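Local coordinates for protein scyllo-inositol 2-dehydrogenase (NADP(+)) IolW (Bacillus subtilis subsp. subtilis, PDB 3GDO) that catalyses the reversible NADPH-dependent reduction of scyllo-inosose to scyllo-inositol and cannot use NADH in place of NADPH, at residues N124-N129 with L319-E324; T148-Y153 with Q223-G228; D184-L189 with L215-G220; K194-N199 with E334-S339. One frame throughout, in Å; residues are numbered along the deposited sequence.

Contacts 2, 3 and 4 all use strands of one mixed sheet of the C-terminal alpha/beta domain; contacts 3 and 4 pack a helix on it. Contact 1 joins this domain to the loop leaving the NADP-binding Rossmann part. Contacts 2 and 3 have centres about 9 Å apart and share the neighbouring strands 222-228 and 212-219, with a probable hydrogen bond from L217 N to A224 O (2.8 Å). Contact 4, about 12 Å from contact 3 between centres, continues the sheet through strand 195-201. Contacts 1 and 3 meet at the salt bridge R126 NE to D184 OD2 (2.7 Å). Contacts 1 and 4 lie about 23 Å apart between centres, yet both use helix 323-342.

Contact 1: residues N124-N129 with L319-E324; sequences NRRWDN and LPVTAE
V321 packs with its two methyl groups against R126 and W127, while P320 reaches the rim of the indole. The isopropyl group of V321 has CG1 anti to the backbone N (chi1 -180°), which turns CG1 to the arginine and sets CG2 between the guanidinium and the indole. CG1 approaches NH2 of R126 at 3.9 Å. CG2 sits over a face of the same guanidinium, offset toward the rim, and also touches CH2 of W127 at 4.0 Å. R126 gets there on an extended chain that carries its flat end away from the 3-10 turn 124-126. Its NH1 comes to 3.2 Å from O of P320, but the angle is too poor for a hydrogen bond. The polar grip on the guanidinium comes from elsewhere: NE forms a salt bridge with D184 of helix 174-190, and NH2 forms one with E325. The contact therefore ties the loop following 119-122, the last strand of the parallel Rossmann sheet, to the start of helix 323-342 in the C-terminal domain. T322 caps that helix through its side chain, and E325 accepts from the backbone N of T322, as in a capping box. W127 takes part with the edge of its six-membered ring. CH2 meets CB of P320 at 4.0 Å, the two side chains crossing at about a right angle, and O of P320 lies in the ring plane. CB of R126 lies 3.7 Å above one indole face, toward its rim. W127 and V321 pass each other in opposite directions.

Contact 2: residues T148-Y153 with Q223-G228; sequences TYQVSY and QAILYG
Y149, V151 and Y153 exchange backbone hydrogen bonds with Q223, I225 and Y227, in parallel register (5° between the strand directions). Y149 N binds Q223 O and V151 N binds I225 O; in the return direction I225 N reaches Y149 O at 2.7 Å and Y227 N reaches V151 O. Y153 N to Y227 O closes the series with a more bent bond (138°). CA-H...O contacts fill the intervals, A224 CA to Y149 O being one at 3.2 Å. These are neighbouring parallel strands in the mixed sheet of the C-terminal domain of the Gfo/Idh/MocA family; strands 239-243 and 212-219 flank the pair and run antiparallel to it. Apolar contacts divide between two faces. With Y149 and A224, V151 and L226 share the face under helix 174-190, lying side by side with V151 CB 3.7 Å from L226 CD2. On the face of T148 and Q223, the side chain of Q150 runs along that of I225. Q150 CG lies 3.8 Å from I225 CB. Further along, S152 CB lies over the Y227 ring, too close in the model for its distance to be trusted, while S152 OG bonds to P237 O. Q150 and Y227 also pack against Y227 and Q150 of the second subunit.

Contact 3: residues D184-L189 with L215-G220; sequences DQTLHL and LTLDYG
T186 and Y219 approach at a slant, the methyl CG2 of T186 lying 3.7 Å from the phenol oxygen OH of Y219. OG1 of T186 lies beside the backbone N (chi1 -48°), which leaves CG2 to face the strand and keeps OG1 back at the helix, where it bonds to O of I182. The methyl comes at the hydroxyl end of the ring obliquely. L187 meets the same hydroxyl from another direction: its side chain stands at about a right angle to that of Y219, and CD2 comes to 3.9 Å from OH. This hydroxyl is fixed by a hydrogen bond to O of G191, just past the end of helix 174-190, so a polar atom amid methyl groups is satisfied. L217, two residues before Y219 on the same side of the strand, offers CD2 to both helix residues, at 4.3 Å from CG2 of T186 and 4.4 Å from CD2 of L187. Contacts of this length make a thin apolar layer between helix and strand, the CA atoms of T186 and L217 being 9.0 Å apart. A224 and L226 of strand 222-228 also touch T186 and extend the layer. Around Y219 the strand ends in an Asx turn begun by D218: D218 OD1 accepts from G220 N at 2.8 Å, and Q223 NE2 binds the same oxygen. Segment 184-189 of helix 174-190 runs nearly parallel to 215-219 (7°), and the helix is laid on one face of the sheet, the layering typical of the alpha/beta domain in this family.

Contact 4: residues K194-N199 with E334-S339; sequences KAVTAN and EAAMES
V196 and A198, alternate residues of the strand, press into the side of helix 334-339 where it presents A335, A336 and S339. V196 is the larger bump. Its CG1 settles against the backbone of A336, 3.8 Å from N, while CG2 leans toward CB of A335 at 4.2 Å. A198 is a low bump set against another: its CB faces CB of A336 at 3.6 Å and also comes within 3.4 Å of the carbonyl O of A336. Since the helix shows little more than methyl groups here, the two axes close to 6.4 Å, crossing at -59°, and the CA atoms of A198 and A336 stand 5.0 Å apart. L215 of the adjacent strand touches both A198 and A336 and continues the apolar surface. One turn on from A335, S339 drops its hydroxyl into the dip between V196 and A198. Its OG is anti to the backbone N (chi1 171°), which swings it to the strand backbone, 3.4 Å from CA of T197. T197 itself points from the other face, where it packs on T197 of the second subunit. At the bottom of this dip S339 OG accepts a hydrogen bond from A198 N (2.7 Å), and it bonds to O of R344 as well. V196 pairs by backbone with I346 of the short strand 346-347, but farther along the same edge the serine hydroxyl bridges A198 N and R344 O. This suggests that a helix hydroxyl stands in for a backbone partner beside the end of strand 346-347, next to a contact made otherwise by small apolar groups.

Contact 1: residues N124-N129 with L319-E324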
loop_
_atom_site.group_PDB
_atom_site.type_symbol
_atom_site.label_atom_id
_atom_site.label_comp_id
_atom_site.label_asym_id
_atom_site.label_seq_id
_atom_site.Cartn_x
_atom_site.Cartn_y
_atom_site.Cartn_z
ATOM N N ASN B 124 10.529 16.476 -13.966
ATOM C CA ASN B 124 11.141 17.336 -12.978
ATOM C C ASN B 124 10.935 16.871 -11.548
ATOM O O ASN B 124 11.601 17.387 -10.676
ATOM C CB ASN B 124 10.725 18.804 -13.147
ATOM C CG ASN B 124 9.259 19.050 -12.854
ATOM O OD1 ASN B 124 8.407 18.209 -13.085
ATOM N ND2 ASN B 124 8.966 20.237 -12.346
ATOM N N ARG B 125 10.031 15.906 -11.312
ATOM C CA ARG B 125 9.856 15.367 -9.946
ATOM C C ARG B 125 11.094 14.633 -9.445
ATOM O O ARG B 125 11.118 14.221 -8.286
ATOM C CB ARG B 125 8.629 14.418 -9.802
ATOM C CG ARG B 125 7.231 15.007 -10.002
ATOM C CD ARG B 125 7.218 16.481 -10.139
ATOM N NE ARG B 125 5.883 17.020 -9.951
ATOM C CZ ARG B 125 5.297 17.904 -10.759
ATOM N NH1 ARG B 125 5.901 18.352 -11.857
ATOM N NH2 ARG B 125 4.082 18.344 -10.468
ATOM N N ARG B 126 12.118 14.450 -10.286
ATOM C CA ARG B 126 13.400 13.988 -9.763
ATOM C C ARG B 126 14.048 15.092 -8.920
ATOM O O ARG B 126 15.012 14.822 -8.226
ATOM C CB ARG B 126 14.382 13.561 -10.847
ATOM C CG ARG B 126 13.959 12.359 -11.685
ATOM C CD ARG B 126 15.047 12.026 -12.701
ATOM N NE ARG B 126 14.552 11.104 -13.710
ATOM C CZ ARG B 126 15.264 10.650 -14.738
ATOM N NH1 ARG B 126 16.542 11.019 -14.925
ATOM N NH2 ARG B 126 14.686 9.829 -15.605
ATOM N N TRP B 127 13.557 16.324 -9.019
ATOM C CA TRP B 127 14.085 17.435 -8.162
ATOM C C TRP B 127 13.060 17.958 -7.132
ATOM O O TRP B 127 13.187 19.086 -6.626
ATOM C CB TRP B 127 14.771 18.555 -9.015
ATOM C CG TRP B 127 15.968 17.988 -9.803
ATOM C CD1 TRP B 127 17.299 17.938 -9.403
ATOM C CD2 TRP B 127 15.918 17.349 -11.088
ATOM N NE1 TRP B 127 18.055 17.291 -10.354
ATOM C CE2 TRP B 127 17.237 16.927 -11.399
ATOM C CE3 TRP B 127 14.873 17.054 -11.987
ATOM C CZ2 TRP B 127 17.543 16.253 -12.576
ATOM C CZ3 TRP B 127 15.180 16.386 -13.164
ATOM C CH2 TRP B 127 16.510 16.006 -13.454
ATOM N N ASP B 128 12.047 17.132 -6.823
ATOM C CA ASP B 128 11.137 17.356 -5.686
ATOM C C ASP B 128 11.918 17.211 -4.371
ATOM O O ASP B 128 12.843 16.377 -4.282
ATOM C CB ASP B 128 9.987 16.335 -5.686
ATOM C CG ASP B 128 8.815 16.759 -6.547
ATOM O OD1 ASP B 128 8.936 17.736 -7.315
ATOM O OD2 ASP B 128 7.726 16.119 -6.453
ATOM N N ASN B 129 11.575 18.031 -3.365
ATOM C CA ASN B 129 12.282 17.929 -2.077
ATOM C C ASN B 129 12.374 16.511 -1.504
ATOM O O ASN B 129 13.469 16.027 -1.187
ATOM C CB ASN B 129 11.782 18.953 -1.028
ATOM C CG ASN B 129 10.249 19.067 -0.911
ATOM O OD1 ASN B 129 9.453 18.136 -1.210
ATOM N ND2 ASN B 129 9.832 20.225 -0.445
ATOM N N LEU B 319 22.543 14.430 -20.618
ATOM C CA LEU B 319 21.238 15.095 -20.359
ATOM C C LEU B 319 20.674 14.753 -18.988
ATOM O O LEU B 319 20.810 13.595 -18.544
ATOM C CB LEU B 319 20.215 14.673 -21.425
ATOM C CG LEU B 319 20.280 15.431 -22.770
ATOM C CD1 LEU B 319 19.411 14.768 -23.794
ATOM C CD2 LEU B 319 19.951 16.973 -22.633
ATOM N N PRO B 320 19.979 15.721 -18.333
ATOM C CA PRO B 320 19.365 15.450 -17.020
ATOM C C PRO B 320 18.276 14.350 -17.046
ATOM O O PRO B 320 18.147 13.582 -16.068
ATOM C CB PRO B 320 18.744 16.792 -16.637
ATOM C CG PRO B 320 18.472 17.476 -17.957
ATOM C CD PRO B 320 19.646 17.076 -18.819
ATOM N N VAL B 321 17.521 14.281 -18.134
ATOM C CA VAL B 321 16.576 13.187 -18.374
ATOM C C VAL B 321 16.765 12.865 -19.847
ATOM O O VAL B 321 16.811 13.787 -20.648
ATOM C CB VAL B 321 15.088 13.623 -18.130
ATOM C CG1 VAL B 321 14.160 12.465 -18.385
ATOM C CG2 VAL B 321 14.847 14.243 -16.678
ATOM N N THR B 322 16.814 11.590 -20.230
ATOM C CA THR B 322 17.076 11.232 -21.623
ATOM C C THR B 322 15.806 10.707 -22.272
ATOM O O THR B 322 14.882 10.326 -21.584
ATOM C CB THR B 322 18.147 10.078 -21.731
ATOM O OG1 THR B 322 17.625 8.887 -21.132
ATOM C CG2 THR B 322 19.498 10.459 -21.034
ATOM N N ALA B 323 15.789 10.634 -23.600
ATOM C CA ALA B 323 14.644 10.162 -24.332
ATOM C C ALA B 323 14.326 8.723 -23.966
ATOM O O ALA B 323 13.144 8.385 -23.805
ATOM C CB ALA B 323 14.843 10.314 -25.853
ATOM N N GLU B 324 15.373 7.901 -23.864
ATOM C CA GLU B 324 15.291 6.505 -23.416
ATOM C C GLU B 324 14.583 6.344 -22.059
ATOM O O GLU B 324 13.745 5.463 -21.906
ATOM C CB GLU B 324 16.709 5.909 -23.286
ATOM C CG GLU B 324 16.767 4.385 -23.247
ATOM C CD GLU B 324 15.801 3.697 -24.252
ATOM O OE1 GLU B 324 15.770 4.039 -25.489
ATOM O OE2 GLU B 324 15.032 2.822 -23.785
#

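Contact 2: residues T148-Y153 with Q223-G228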
loop_
_atom_site.group_PDB
_atom_site.type_symbol
_atom_site.label_atom_id
_atom_site.label_comp_id
_atom_site.label_asym_id
_atom_site.label_seq_id
_atom_site.Cartn_x
_atom_site.Cartn_y
_atom_site.Cartn_z
ATOM N N THR B 148 11.438 -3.008 -0.048
ATOM C CA THR B 148 10.061 -2.602 -0.324
ATOM C C THR B 148 10.036 -1.094 -0.523
ATOM O O THR B 148 10.579 -0.316 0.320
ATOM C CB THR B 148 9.097 -2.981 0.850
ATOM O OG1 THR B 148 9.184 -4.372 1.122
ATOM C CG2 THR B 148 7.652 -2.694 0.502
ATOM N N TYR B 149 9.347 -0.663 -1.583
ATOM C CA TYR B 149 9.349 0.763 -1.978
ATOM C C TYR B 149 7.942 1.110 -2.416
ATOM O O TYR B 149 7.483 0.695 -3.503
ATOM C CB TYR B 149 10.370 0.990 -3.133
ATOM C CG TYR B 149 10.449 2.432 -3.621
ATOM C CD1 TYR B 149 11.242 3.382 -2.957
ATOM C CD2 TYR B 149 9.764 2.842 -4.773
ATOM C CE1 TYR B 149 11.320 4.711 -3.412
ATOM C CE2 TYR B 149 9.852 4.150 -5.254
ATOM C CZ TYR B 149 10.611 5.081 -4.570
ATOM O OH TYR B 149 10.657 6.364 -5.048
ATOM N N GLN B 150 7.222 1.809 -1.551
ATOM C CA GLN B 150 5.762 1.975 -1.742
ATOM C C GLN B 150 5.459 3.435 -1.788
ATOM O O GLN B 150 5.814 4.181 -0.855
ATOM C CB GLN B 150 4.961 1.355 -0.588
ATOM C CG GLN B 150 5.013 -0.151 -0.564
ATOM C CD GLN B 150 4.284 -0.754 0.649
ATOM O OE1 GLN B 150 4.084 -0.081 1.677
ATOM N NE2 GLN B 150 3.914 -2.043 0.539
ATOM N N VAL B 151 4.836 3.853 -2.880
ATOM C CA VAL B 151 4.605 5.290 -3.101
ATOM C C VAL B 151 3.135 5.488 -3.396
ATOM O O VAL B 151 2.554 4.751 -4.233
ATOM C CB VAL B 151 5.483 5.860 -4.287
ATOM C CG1 VAL B 151 5.357 7.351 -4.357
ATOM C CG2 VAL B 151 6.946 5.461 -4.079
ATOM N N SER B 152 2.508 6.427 -2.702
ATOM C CA SER B 152 1.106 6.740 -3.073
ATOM C C SER B 152 0.899 8.152 -3.516
ATOM O O SER B 152 1.578 9.076 -3.061
ATOM C CB SER B 152 0.099 6.359 -1.987
ATOM O OG SER B 152 0.092 7.280 -0.941
ATOM N N TYR B 153 -0.037 8.350 -4.426
ATOM C CA TYR B 153 -0.199 9.672 -5.037
ATOM C C TYR B 153 -1.683 9.885 -5.266
ATOM O O TYR B 153 -2.207 9.606 -6.338
ATOM C CB TYR B 153 0.531 9.693 -6.379
ATOM C CG TYR B 153 0.851 11.064 -6.955
ATOM C CD1 TYR B 153 1.855 11.197 -7.937
ATOM C CD2 TYR B 153 0.197 12.229 -6.516
ATOM C CE1 TYR B 153 2.153 12.432 -8.473
ATOM C CE2 TYR B 153 0.514 13.479 -7.032
ATOM C CZ TYR B 153 1.482 13.561 -8.030
ATOM O OH TYR B 153 1.797 14.759 -8.593
ATOM N N GLN B 223 10.292 -5.161 -4.096
ATOM C CA GLN B 223 8.937 -4.955 -4.672
ATOM C C GLN B 223 8.630 -3.481 -4.595
ATOM O O GLN B 223 8.777 -2.870 -3.518
ATOM C CB GLN B 223 7.866 -5.778 -3.936
ATOM C CG GLN B 223 8.085 -7.282 -4.039
ATOM C CD GLN B 223 7.787 -7.797 -5.446
ATOM O OE1 GLN B 223 6.769 -7.475 -6.039
ATOM N NE2 GLN B 223 8.710 -8.577 -5.994
ATOM N N ALA B 224 8.294 -2.894 -5.738
ATOM C CA ALA B 224 8.013 -1.458 -5.815
ATOM C C ALA B 224 6.529 -1.386 -6.070
ATOM O O ALA B 224 6.033 -2.048 -7.008
ATOM C CB ALA B 224 8.807 -0.790 -6.958
ATOM N N ILE B 225 5.808 -0.628 -5.231
ATOM C CA ILE B 225 4.346 -0.617 -5.310
ATOM C C ILE B 225 3.956 0.838 -5.527
ATOM O O ILE B 225 4.307 1.676 -4.694
ATOM C CB ILE B 225 3.668 -1.107 -3.988
ATOM C CG1 ILE B 225 4.137 -2.500 -3.517
ATOM C CG2 ILE B 225 2.115 -0.927 -4.053
ATOM C CD1 ILE B 225 3.979 -3.610 -4.460
ATOM N N LEU B 226 3.235 1.144 -6.610
ATOM C CA LEU B 226 2.930 2.547 -6.945
ATOM C C LEU B 226 1.449 2.649 -7.180
ATOM O O LEU B 226 0.889 1.890 -7.992
ATOM C CB LEU B 226 3.663 3.010 -8.208
ATOM C CG LEU B 226 5.170 2.795 -8.226
ATOM C CD1 LEU B 226 5.690 2.931 -9.672
ATOM C CD2 LEU B 226 5.851 3.790 -7.301
ATOM N N TYR B 227 0.802 3.537 -6.421
ATOM C CA TYR B 227 -0.649 3.553 -6.428
ATOM C C TYR B 227 -1.185 4.932 -6.174
ATOM O O TYR B 227 -0.486 5.804 -5.627
ATOM C CB TYR B 227 -1.212 2.523 -5.436
ATOM C CG TYR B 227 -0.958 2.819 -3.986
ATOM C CD1 TYR B 227 -1.889 3.559 -3.241
ATOM C CD2 TYR B 227 0.225 2.357 -3.342
ATOM C CE1 TYR B 227 -1.672 3.826 -1.912
ATOM C CE2 TYR B 227 0.453 2.634 -1.978
ATOM C CZ TYR B 227 -0.510 3.363 -1.273
ATOM O OH TYR B 227 -0.345 3.658 0.065
ATOM N N GLY B 228 -2.433 5.121 -6.551
ATOM C CA GLY B 228 -3.047 6.437 -6.544
ATOM C C GLY B 228 -4.539 6.279 -6.711
ATOM O O GLY B 228 -4.989 5.522 -7.592
#

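Contact 3: residues D184-L189 with L215-G220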
loop_
_atom_site.group_PDB
_atom_site.type_symbol
_atom_site.label_atom_id
_atom_site.label_comp_id
_atom_site.label_asym_id
_atom_site.label_seq_id
_atom_site.Cartn_x
_atom_site.Cartn_y
_atom_site.Cartn_z
ATOM N N ASP B 184 8.814 7.282 -12.902
ATOM C CA ASP B 184 10.116 7.803 -13.334
ATOM C C ASP B 184 11.098 7.732 -12.172
ATOM O O ASP B 184 12.291 7.341 -12.336
ATOM C CB ASP B 184 10.002 9.260 -13.847
ATOM C CG ASP B 184 11.377 9.878 -14.208
ATOM O OD1 ASP B 184 11.953 9.476 -15.242
ATOM O OD2 ASP B 184 11.893 10.770 -13.459
ATOM N N GLN B 185 10.603 8.104 -10.991
ATOM C CA GLN B 185 11.433 8.108 -9.791
ATOM C C GLN B 185 11.926 6.694 -9.511
ATOM O O GLN B 185 13.117 6.474 -9.224
ATOM C CB GLN B 185 10.633 8.622 -8.609
ATOM C CG GLN B 185 10.429 10.135 -8.650
ATOM C CD GLN B 185 9.693 10.692 -7.431
ATOM O OE1 GLN B 185 9.014 9.971 -6.712
ATOM N NE2 GLN B 185 9.844 11.982 -7.197
ATOM N N THR B 186 11.002 5.738 -9.629
ATOM C CA THR B 186 11.304 4.329 -9.365
ATOM C C THR B 186 12.324 3.789 -10.357
ATOM O O THR B 186 13.261 3.061 -9.955
ATOM C CB THR B 186 10.040 3.425 -9.393
ATOM O OG1 THR B 186 9.005 4.024 -8.589
ATOM C CG2 THR B 186 10.363 2.059 -8.866
ATOM N N LEU B 187 12.125 4.101 -11.646
ATOM C CA LEU B 187 13.072 3.676 -12.698
ATOM C C LEU B 187 14.426 4.332 -12.432
ATOM O O LEU B 187 15.459 3.693 -12.557
ATOM C CB LEU B 187 12.561 4.054 -14.062
ATOM C CG LEU B 187 11.257 3.340 -14.477
ATOM C CD1 LEU B 187 10.936 3.708 -15.890
ATOM C CD2 LEU B 187 11.300 1.860 -14.281
ATOM N N HIS B 188 14.396 5.581 -11.990
ATOM C CA HIS B 188 15.616 6.330 -11.725
ATOM C C HIS B 188 16.408 5.634 -10.648
ATOM O O HIS B 188 17.635 5.507 -10.747
ATOM C CB HIS B 188 15.316 7.780 -11.314
ATOM C CG HIS B 188 16.535 8.647 -11.199
ATOM N ND1 HIS B 188 17.394 8.878 -12.259
ATOM C CD2 HIS B 188 17.041 9.336 -10.149
ATOM C CE1 HIS B 188 18.358 9.698 -11.871
ATOM N NE2 HIS B 188 18.171 9.985 -10.596
ATOM N N LEU B 189 15.716 5.184 -9.608
ATOM C CA LEU B 189 16.401 4.552 -8.481
ATOM C C LEU B 189 16.883 3.134 -8.763
ATOM O O LEU B 189 17.940 2.784 -8.319
ATOM C CB LEU B 189 15.542 4.552 -7.213
ATOM C CG LEU B 189 15.190 5.822 -6.444
ATOM C CD1 LEU B 189 14.335 5.405 -5.264
ATOM C CD2 LEU B 189 16.432 6.578 -5.959
ATOM N N LEU B 215 0.061 -0.314 -9.138
ATOM C CA LEU B 215 1.045 -1.075 -9.911
ATOM C C LEU B 215 2.051 -1.753 -9.001
ATOM O O LEU B 215 2.511 -1.152 -8.029
ATOM C CB LEU B 215 1.832 -0.130 -10.846
ATOM C CG LEU B 215 1.339 0.230 -12.244
ATOM C CD1 LEU B 215 -0.038 0.914 -12.202
ATOM C CD2 LEU B 215 2.376 1.169 -12.863
ATOM N N THR B 216 2.399 -2.988 -9.327
ATOM C CA THR B 216 3.524 -3.653 -8.690
ATOM C C THR B 216 4.637 -3.848 -9.733
ATOM O O THR B 216 4.414 -4.522 -10.776
ATOM C CB THR B 216 3.124 -5.042 -8.104
ATOM O OG1 THR B 216 2.079 -4.876 -7.125
ATOM C CG2 THR B 216 4.340 -5.748 -7.477
ATOM N N LEU B 217 5.790 -3.261 -9.464
ATOM C CA LEU B 217 7.011 -3.507 -10.272
ATOM C C LEU B 217 7.927 -4.525 -9.606
ATOM O O LEU B 217 8.429 -4.310 -8.481
ATOM C CB LEU B 217 7.772 -2.215 -10.591
ATOM C CG LEU B 217 7.218 -1.283 -11.681
ATOM C CD1 LEU B 217 5.785 -0.836 -11.449
ATOM C CD2 LEU B 217 8.112 -0.026 -11.836
ATOM N N ASP B 218 8.097 -5.647 -10.311
ATOM C CA ASP B 218 8.729 -6.822 -9.756
ATOM C C ASP B 218 10.234 -6.723 -10.001
ATOM O O ASP B 218 10.689 -6.803 -11.147
ATOM C CB ASP B 218 8.116 -8.094 -10.400
ATOM C CG ASP B 218 8.768 -9.415 -9.904
ATOM O OD1 ASP B 218 9.578 -9.419 -8.943
ATOM O OD2 ASP B 218 8.451 -10.466 -10.508
ATOM N N TYR B 219 10.985 -6.496 -8.935
ATOM C CA TYR B 219 12.445 -6.549 -9.002
ATOM C C TYR B 219 12.953 -7.743 -8.167
ATOM O O TYR B 219 13.974 -7.631 -7.530
ATOM C CB TYR B 219 13.046 -5.284 -8.424
ATOM C CG TYR B 219 12.759 -3.988 -9.176
ATOM C CD1 TYR B 219 13.681 -3.477 -10.122
ATOM C CD2 TYR B 219 11.601 -3.251 -8.920
ATOM C CE1 TYR B 219 13.440 -2.259 -10.801
ATOM C CE2 TYR B 219 11.363 -2.033 -9.573
ATOM C CZ TYR B 219 12.276 -1.548 -10.523
ATOM O OH TYR B 219 12.007 -0.363 -11.161
ATOM N N GLY B 220 12.214 -8.849 -8.117
ATOM C CA GLY B 220 12.675 -10.045 -7.375
ATOM C C GLY B 220 12.451 -9.859 -5.882
ATOM O O GLY B 220 11.306 -9.846 -5.399
#

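Contact 4: residues K194-N199 with E334-S339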
loop_
_atom_site.group_PDB
_atom_site.type_symbol
_atom_site.label_atom_id
_atom_site.label_comp_id
_atom_site.label_asym_id
_atom_site.label_seq_id
_atom_site.Cartn_x
_atom_site.Cartn_y
_atom_site.Cartn_z
ATOM N N LYS B 194 11.469 -6.645 -13.727
ATOM C CA LYS B 194 11.298 -7.746 -14.648
ATOM C C LYS B 194 9.851 -8.032 -14.993
ATOM O O LYS B 194 9.588 -8.770 -15.937
ATOM C CB LYS B 194 12.027 -8.993 -14.207
ATOM C CG LYS B 194 11.870 -9.413 -12.785
ATOM C CD LYS B 194 12.922 -10.507 -12.550
ATOM C CE LYS B 194 13.032 -10.943 -11.093
ATOM N NZ LYS B 194 11.903 -11.850 -10.727
ATOM N N ALA B 195 8.914 -7.422 -14.257
ATOM C CA ALA B 195 7.517 -7.616 -14.563
ATOM C C ALA B 195 6.688 -6.512 -13.936
ATOM O O ALA B 195 7.178 -5.787 -13.048
ATOM C CB ALA B 195 7.050 -9.003 -14.116
ATOM N N VAL B 196 5.459 -6.356 -14.435
ATOM C CA VAL B 196 4.526 -5.348 -13.920
ATOM C C VAL B 196 3.206 -6.063 -13.725
ATOM O O VAL B 196 2.754 -6.798 -14.621
ATOM C CB VAL B 196 4.328 -4.185 -14.934
ATOM C CG1 VAL B 196 3.254 -3.166 -14.472
ATOM C CG2 VAL B 196 5.646 -3.480 -15.232
ATOM N N THR B 197 2.591 -5.875 -12.560
ATOM C CA THR B 197 1.242 -6.400 -12.311
ATOM C C THR B 197 0.383 -5.183 -11.920
ATOM O O THR B 197 0.787 -4.375 -11.063
ATOM C CB THR B 197 1.272 -7.503 -11.239
ATOM O OG1 THR B 197 2.207 -8.531 -11.616
ATOM C CG2 THR B 197 -0.145 -8.149 -11.017
ATOM N N ALA B 198 -0.781 -5.003 -12.531
ATOM C CA ALA B 198 -1.476 -3.730 -12.286
ATOM C C ALA B 198 -2.983 -3.842 -12.361
ATOM O O ALA B 198 -3.524 -4.690 -13.072
ATOM C CB ALA B 198 -0.973 -2.659 -13.278
ATOM N N ASN B 199 -3.646 -2.935 -11.641
ATOM C CA ASN B 199 -5.060 -2.687 -11.809
ATOM C C ASN B 199 -5.206 -1.201 -12.131
ATOM O O ASN B 199 -4.710 -0.319 -11.399
ATOM C CB ASN B 199 -5.840 -3.104 -10.550
ATOM C CG ASN B 199 -7.354 -2.934 -10.705
ATOM O OD1 ASN B 199 -7.919 -3.204 -11.780
ATOM N ND2 ASN B 199 -8.020 -2.461 -9.639
ATOM N N GLU B 334 2.250 1.223 -20.412
ATOM C CA GLU B 334 1.557 0.317 -21.352
ATOM C C GLU B 334 1.440 -1.089 -20.825
ATOM O O GLU B 334 0.409 -1.748 -21.008
ATOM C CB GLU B 334 2.244 0.306 -22.747
ATOM C CG GLU B 334 1.936 1.558 -23.592
ATOM C CD GLU B 334 2.447 1.467 -25.074
ATOM O OE1 GLU B 334 1.609 1.348 -25.999
ATOM O OE2 GLU B 334 3.675 1.520 -25.307
ATOM N N ALA B 335 2.476 -1.548 -20.143
ATOM C CA ALA B 335 2.457 -2.888 -19.533
ATOM C C ALA B 335 1.453 -2.985 -18.362
ATOM O O ALA B 335 0.786 -3.999 -18.186
ATOM C CB ALA B 335 3.869 -3.303 -19.062
ATOM N N ALA B 336 1.374 -1.923 -17.572
ATOM C CA ALA B 336 0.324 -1.798 -16.533
ATOM C C ALA B 336 -1.071 -1.894 -17.131
ATOM O O ALA B 336 -1.932 -2.581 -16.582
ATOM C CB ALA B 336 0.459 -0.461 -15.786
ATOM N N MET B 337 -1.298 -1.192 -18.243
ATOM C CA MET B 337 -2.630 -1.164 -18.880
ATOM C C MET B 337 -2.966 -2.542 -19.395
ATOM O O MET B 337 -4.088 -3.044 -19.238
ATOM C CB MET B 337 -2.677 -0.100 -19.977
ATOM C CG MET B 337 -2.416 1.346 -19.442
ATOM S SD MET B 337 -2.325 2.703 -20.684
ATOM C CE MET B 337 -3.960 2.614 -21.360
ATOM N N GLU B 338 -1.947 -3.174 -19.966
ATOM C CA GLU B 338 -2.052 -4.521 -20.505
ATOM C C GLU B 338 -2.241 -5.561 -19.376
ATOM O O GLU B 338 -3.103 -6.468 -19.476
ATOM C CB GLU B 338 -0.809 -4.812 -21.371
ATOM C CG GLU B 338 -0.842 -6.101 -22.159
ATOM C CD GLU B 338 -1.854 -6.079 -23.298
ATOM O OE1 GLU B 338 -2.337 -4.975 -23.671
ATOM O OE2 GLU B 338 -2.155 -7.171 -23.834
ATOM N N SER B 339 -1.500 -5.391 -18.277
ATOM C CA SER B 339 -1.692 -6.241 -17.092
ATOM C C SER B 339 -3.141 -6.179 -16.606
ATOM O O SER B 339 -3.791 -7.209 -16.381
ATOM C CB SER B 339 -0.720 -5.845 -15.972
ATOM O OG SER B 339 -1.054 -6.545 -14.760
#